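Local coordinates for FI20010p1 (Drosophila melanogaster, PDB 7CFB), which acts in piRNA-guided gene silencing, probably as a Tudor-domain scaffold that helps assemble the piRNA amplification complex around Aubergine, at residues A[31-44]-A[149-161]. Sequence-based numbering, arbitrary orientation.
Sequences RDIYNQILKDMAAF and IKRLPAQAIRCDL. With SO4 (sulfate ion), chain C.
Ile-157 and Tyr-34 centre the contact in this extended Tudor domain, where helix 30-36 and the chain after it pack on the linker that joins the Tudor barrel to strand 157-161 of the neighbouring five-stranded mixed sheet. Ile-157 suits its buried place because each branch finds its own neighbour. CG1 meets Phe-44 CE1 and CG2 meets Met-41 CE, both at 3.8 Å, while CD1 reaches Lys-39 CB. Leu-189 of strand 189-194 also touches Ile-157, Met-41 and Phe-44, extending the apolar cluster.

Tyr-34 turns its ring away from its own backbone N (chi1 175°), which carries it from the helix to the strand. There its OH accepts a nearly straight bond from Arg-158 N (2.8 Å) and is also hydrogen-bonded to Ser-187 O, so the buried hydroxyl is held twice. Over one face of the ring lies CE of Lys-39, whose bent chain brings NZ back to Tyr-34 O and Ile-37 O, the latter at 2.9 Å, just where the helix ends.

Toward solvent the packing thins. Leu-38 and Pro-153 lie side by side and point the same way, CD2 against CG, an apolar patch at the margin, and a water bridges Asp-40 N and Ala-154 O. At the helix start, the extended chain of Arg-158 crosses Arg-31 at about a right angle, laying NE over one face of the Arg-31 guanidinium, the two planes tilted 34° apart; Asp-61, in a salt bridge with Arg-158 NH2, probably eases the like charges. Beside the Leu-38 and Pro-153 pair, Ala-154 N donates to Leu-38 O at 2.8 Å, 25° off the carbonyl plane.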
loop_
_atom_site.group_PDB
_atom_site.type_symbol
_atom_site.label_atom_id
_atom_site.label_comp_id
_atom_site.label_asym_id
_atom_site.label_seq_id
_atom_site.Cartn_x
_atom_site.Cartn_y
_atom_site.Cartn_z
ATOM N N ARG A 31 -5.042 -2.993 -12.466
ATOM C CA ARG A 31 -3.829 -2.635 -13.234
ATOM C C ARG A 31 -3.815 -1.135 -13.521
ATOM O O ARG A 31 -2.794 -0.542 -13.327
ATOM C CB ARG A 31 -3.726 -3.450 -14.524
ATOM C CG ARG A 31 -3.388 -4.920 -14.331
ATOM C CD ARG A 31 -2.288 -5.287 -13.340
ATOM N NE ARG A 31 -1.030 -4.585 -13.546
ATOM C CZ ARG A 31 -0.359 -3.884 -12.635
ATOM N NH1 ARG A 31 0.754 -3.283 -12.990
ATOM N NH2 ARG A 31 -0.783 -3.786 -11.385
ATOM N N ASP A 32 -4.946 -0.568 -13.917
ATOM C CA ASP A 32 -5.006 0.862 -14.271
ATOM C C ASP A 32 -4.728 1.750 -13.064
ATOM O O ASP A 32 -3.925 2.604 -13.220
ATOM C CB ASP A 32 -6.329 1.242 -14.928
ATOM C CG ASP A 32 -6.515 0.706 -16.335
ATOM O OD1 ASP A 32 -5.547 0.253 -16.906
ATOM O OD2 ASP A 32 -7.637 0.725 -16.814
ATOM N N ILE A 33 -5.297 1.461 -11.894
ATOM C CA ILE A 33 -5.123 2.340 -10.697
ATOM C C ILE A 33 -3.646 2.395 -10.316
ATOM O O ILE A 33 -3.179 3.449 -10.044
ATOM C CB ILE A 33 -6.056 1.974 -9.528
ATOM C CG1 ILE A 33 -5.988 2.994 -8.390
ATOM C CG2 ILE A 33 -5.791 0.586 -9.010
ATOM C CD1 ILE A 33 -6.296 4.377 -8.791
ATOM N N TYR A 34 -2.948 1.279 -10.411
ATOM C CA TYR A 34 -1.497 1.230 -10.147
ATOM C C TYR A 34 -0.768 2.164 -11.108
ATOM O O TYR A 34 0.115 2.835 -10.671
ATOM C CB TYR A 34 -0.967 -0.174 -10.390
ATOM C CG TYR A 34 0.520 -0.247 -10.253
ATOM C CD1 TYR A 34 1.094 -0.252 -9.007
ATOM C CD2 TYR A 34 1.346 -0.231 -11.351
ATOM C CE1 TYR A 34 2.456 -0.286 -8.838
ATOM C CE2 TYR A 34 2.707 -0.290 -11.200
ATOM C CZ TYR A 34 3.271 -0.326 -9.944
ATOM O OH TYR A 34 4.612 -0.361 -9.789
ATOM N N ASN A 35 -1.155 2.173 -12.378
ATOM C CA ASN A 35 -0.575 3.062 -13.414
ATOM C C ASN A 35 -0.896 4.531 -13.151
ATOM O O ASN A 35 -0.116 5.321 -13.538
ATOM C CB ASN A 35 -0.884 2.593 -14.832
ATOM C CG ASN A 35 -0.190 1.296 -15.151
ATOM O OD1 ASN A 35 0.918 1.062 -14.729
ATOM N ND2 ASN A 35 -0.839 0.435 -15.892
ATOM N N GLN A 36 -2.066 4.854 -12.607
ATOM C CA GLN A 36 -2.430 6.280 -12.439
ATOM C C GLN A 36 -1.777 6.941 -11.231
ATOM O O GLN A 36 -1.690 8.133 -11.262
ATOM C CB GLN A 36 -3.911 6.544 -12.189
ATOM C CG GLN A 36 -4.878 5.649 -12.913
ATOM C CD GLN A 36 -4.973 5.905 -14.389
ATOM O OE1 GLN A 36 -4.017 5.738 -15.126
ATOM N NE2 GLN A 36 -6.157 6.261 -14.833
ATOM N N ILE A 37 -1.401 6.190 -10.191
ATOM C CA ILE A 37 -0.836 6.818 -8.955
ATOM C C ILE A 37 0.635 7.204 -9.163
ATOM O O ILE A 37 1.316 6.517 -9.950
ATOM C CB ILE A 37 -1.014 5.886 -7.738
ATOM C CG1 ILE A 37 -0.259 4.566 -7.919
ATOM C CG2 ILE A 37 -2.488 5.657 -7.445
ATOM C CD1 ILE A 37 -0.677 3.483 -6.952
ATOM N N LEU A 38 1.101 8.261 -8.481
ATOM C CA LEU A 38 2.513 8.662 -8.603
ATOM C C LEU A 38 3.436 7.598 -7.995
ATOM O O LEU A 38 3.146 7.113 -6.951
ATOM C CB LEU A 38 2.700 10.034 -7.969
ATOM C CG LEU A 38 4.133 10.530 -7.902
ATOM C CD1 LEU A 38 4.640 10.931 -9.265
ATOM C CD2 LEU A 38 4.258 11.659 -6.917
ATOM N N LYS A 39 4.512 7.269 -8.693
ATOM C CA LYS A 39 5.493 6.268 -8.230
ATOM C C LYS A 39 6.921 6.778 -8.475
ATOM O O LYS A 39 7.176 7.281 -9.545
ATOM C CB LYS A 39 5.266 4.951 -8.969
ATOM C CG LYS A 39 3.908 4.307 -8.791
ATOM C CD LYS A 39 3.735 3.011 -9.527
ATOM C CE LYS A 39 3.408 3.149 -10.996
ATOM N NZ LYS A 39 2.746 4.421 -11.324
ATOM N N ASP A 40 7.809 6.641 -7.496
ATOM C CA ASP A 40 9.228 7.036 -7.651
ATOM C C ASP A 40 10.045 5.828 -8.117
ATOM O O ASP A 40 10.578 5.115 -7.298
ATOM C CB ASP A 40 9.780 7.759 -6.428
ATOM C CG ASP A 40 11.148 8.360 -6.667
ATOM O OD1 ASP A 40 11.729 8.053 -7.657
ATOM O OD2 ASP A 40 11.583 9.142 -5.859
ATOM N N MET A 41 10.137 5.674 -9.428
ATOM C CA MET A 41 10.877 4.603 -10.121
ATOM C C MET A 41 12.395 4.845 -10.054
ATOM O O MET A 41 13.133 3.903 -10.144
ATOM C CB MET A 41 10.374 4.471 -11.552
ATOM C CG MET A 41 8.916 4.206 -11.618
ATOM S SD MET A 41 8.348 2.793 -10.703
ATOM C CE MET A 41 9.241 1.456 -11.466
ATOM N N ALA A 42 12.824 6.069 -9.766
ATOM C CA ALA A 42 14.244 6.458 -9.612
ATOM C C ALA A 42 14.914 5.759 -8.418
ATOM O O ALA A 42 16.099 5.646 -8.424
ATOM C CB ALA A 42 14.370 7.944 -9.517
ATOM N N ALA A 43 14.149 5.313 -7.423
ATOM C CA ALA A 43 14.606 4.573 -6.227
ATOM C C ALA A 43 15.125 3.159 -6.557
ATOM O O ALA A 43 15.745 2.580 -5.713
ATOM C CB ALA A 43 13.491 4.547 -5.223
ATOM N N PHE A 44 14.838 2.614 -7.731
ATOM C CA PHE A 44 15.290 1.251 -8.086
ATOM C C PHE A 44 16.073 1.262 -9.404
ATOM O O PHE A 44 15.568 0.855 -10.410
ATOM C CB PHE A 44 14.083 0.324 -8.106
ATOM C CG PHE A 44 13.347 0.258 -6.800
ATOM C CD1 PHE A 44 12.371 1.172 -6.500
ATOM C CD2 PHE A 44 13.658 -0.694 -5.862
ATOM C CE1 PHE A 44 11.684 1.103 -5.308
ATOM C CE2 PHE A 44 12.978 -0.754 -4.665
ATOM C CZ PHE A 44 11.994 0.147 -4.392
ATOM N N ILE A 149 1.125 15.064 2.271
ATOM C CA ILE A 149 1.089 13.587 2.429
ATOM C C ILE A 149 0.340 12.977 1.252
ATOM O O ILE A 149 0.766 12.002 0.728
ATOM C CB ILE A 149 0.493 13.215 3.792
ATOM C CG1 ILE A 149 1.067 14.124 4.876
ATOM C CG2 ILE A 149 0.740 11.750 4.082
ATOM C CD1 ILE A 149 1.239 13.491 6.199
ATOM N N LYS A 150 -0.724 13.633 0.859
ATOM C CA LYS A 150 -1.581 13.151 -0.226
ATOM C C LYS A 150 -0.741 13.046 -1.502
ATOM O O LYS A 150 -0.885 12.073 -2.191
ATOM C CB LYS A 150 -2.752 14.121 -0.341
ATOM C CG LYS A 150 -3.731 13.870 -1.469
ATOM C CD LYS A 150 -5.082 14.462 -1.236
ATOM C CE LYS A 150 -5.481 15.420 -2.328
ATOM N NZ LYS A 150 -6.944 15.592 -2.421
ATOM N N ARG A 151 0.147 14.008 -1.734
ATOM C CA ARG A 151 0.949 14.134 -2.977
ATOM C C ARG A 151 2.210 13.275 -2.979
ATOM O O ARG A 151 2.841 13.243 -3.990
ATOM C CB ARG A 151 1.266 15.603 -3.249
ATOM C CG ARG A 151 0.093 16.399 -3.789
ATOM C CD ARG A 151 0.404 17.873 -3.827
ATOM N NE ARG A 151 -0.702 18.684 -4.247
ATOM C CZ ARG A 151 -1.035 18.909 -5.490
ATOM N NH1 ARG A 151 -0.339 18.364 -6.465
ATOM N NH2 ARG A 151 -2.072 19.662 -5.763
ATOM N N LEU A 152 2.545 12.619 -1.879
ATOM C CA LEU A 152 3.765 11.786 -1.838
ATOM C C LEU A 152 3.631 10.537 -2.717
ATOM O O LEU A 152 2.565 10.007 -2.811
ATOM C CB LEU A 152 4.089 11.437 -0.393
ATOM C CG LEU A 152 4.674 12.585 0.415
ATOM C CD1 LEU A 152 4.718 12.224 1.881
ATOM C CD2 LEU A 152 6.056 12.950 -0.084
ATOM N N PRO A 153 4.710 10.034 -3.337
ATOM C CA PRO A 153 4.633 8.853 -4.188
ATOM C C PRO A 153 4.214 7.563 -3.465
ATOM O O PRO A 153 4.544 7.372 -2.355
ATOM C CB PRO A 153 6.063 8.674 -4.690
ATOM C CG PRO A 153 6.680 10.021 -4.522
ATOM C CD PRO A 153 6.044 10.587 -3.278
ATOM N N ALA A 154 3.480 6.719 -4.166
ATOM C CA ALA A 154 3.053 5.435 -3.600
ATOM C C ALA A 154 4.316 4.649 -3.315
ATOM O O ALA A 154 5.134 4.561 -4.170
ATOM C CB ALA A 154 2.178 4.716 -4.587
ATOM N N GLN A 155 4.426 4.120 -2.122
ATOM C CA GLN A 155 5.602 3.336 -1.708
ATOM C C GLN A 155 5.702 2.005 -2.454
ATOM O O GLN A 155 6.792 1.596 -2.743
ATOM C CB GLN A 155 5.600 3.165 -0.193
ATOM C CG GLN A 155 5.764 4.490 0.530
ATOM C CD GLN A 155 7.083 5.118 0.176
ATOM O OE1 GLN A 155 8.122 4.589 0.479
ATOM N NE2 GLN A 155 7.045 6.246 -0.483
ATOM N N ALA A 156 4.573 1.367 -2.719
ATOM C CA ALA A 156 4.607 -0.001 -3.270
ATOM C C ALA A 156 4.859 -0.037 -4.775
ATOM O O ALA A 156 4.023 0.382 -5.520
ATOM C CB ALA A 156 3.374 -0.747 -2.870
ATOM N N ILE A 157 5.985 -0.620 -5.151
ATOM C CA ILE A 157 6.380 -0.752 -6.580
ATOM C C ILE A 157 6.210 -2.209 -7.018
ATOM O O ILE A 157 6.771 -3.071 -6.400
ATOM C CB ILE A 157 7.809 -0.250 -6.827
ATOM C CG1 ILE A 157 8.042 1.153 -6.283
ATOM C CG2 ILE A 157 8.129 -0.338 -8.296
ATOM C CD1 ILE A 157 7.151 2.177 -6.882
ATOM N N ARG A 158 5.459 -2.426 -8.085
ATOM C CA ARG A 158 5.204 -3.785 -8.614
ATOM C C ARG A 158 6.533 -4.374 -9.066
ATOM O O ARG A 158 7.309 -3.683 -9.664
ATOM C CB ARG A 158 4.163 -3.719 -9.728
ATOM C CG ARG A 158 3.587 -5.056 -10.147
ATOM C CD ARG A 158 2.323 -4.935 -10.972
ATOM N NE ARG A 158 2.138 -6.213 -11.627
ATOM C CZ ARG A 158 1.246 -7.132 -11.302
ATOM N NH1 ARG A 158 1.206 -8.263 -11.973
ATOM N NH2 ARG A 158 0.397 -6.932 -10.316
ATOM N N CYS A 159 6.748 -5.624 -8.724
ATOM C CA CYS A 159 8.023 -6.292 -8.991
ATOM C C CYS A 159 7.825 -7.767 -9.337
ATOM O O CYS A 159 7.244 -8.480 -8.552
ATOM C CB CYS A 159 8.835 -6.200 -7.712
ATOM S SG CYS A 159 10.544 -6.733 -7.868
ATOM N N ASP A 160 8.388 -8.183 -10.456
ATOM C CA ASP A 160 8.402 -9.606 -10.846
ATOM C C ASP A 160 9.673 -10.169 -10.225
ATOM O O ASP A 160 10.736 -9.782 -10.641
ATOM C CB ASP A 160 8.310 -9.731 -12.366
ATOM C CG ASP A 160 8.536 -11.133 -12.906
ATOM O OD1 ASP A 160 8.743 -12.042 -12.110
ATOM O OD2 ASP A 160 8.512 -11.285 -14.118
ATOM N N LEU A 161 9.545 -10.993 -9.199
ATOM C CA LEU A 161 10.736 -11.575 -8.544
ATOM C C LEU A 161 11.098 -12.855 -9.289
ATOM O O LEU A 161 10.228 -13.662 -9.467
ATOM C CB LEU A 161 10.457 -11.860 -7.071
ATOM C CG LEU A 161 10.437 -10.659 -6.132
ATOM C CD1 LEU A 161 9.969 -11.054 -4.767
ATOM C CD2 LEU A 161 11.769 -9.967 -6.044
HETATM S S SO4 C . -6.945 -5.586 -15.366
HETATM O O1 SO4 C . -5.837 -6.372 -15.903
HETATM O O2 SO4 C . -6.703 -5.294 -13.954
HETATM O O3 SO4 C . -8.181 -6.350 -15.500
HETATM O O4 SO4 C . -7.060 -4.337 -16.115
HETATM O O HOH W 1 7.533 5.713 -4.989
#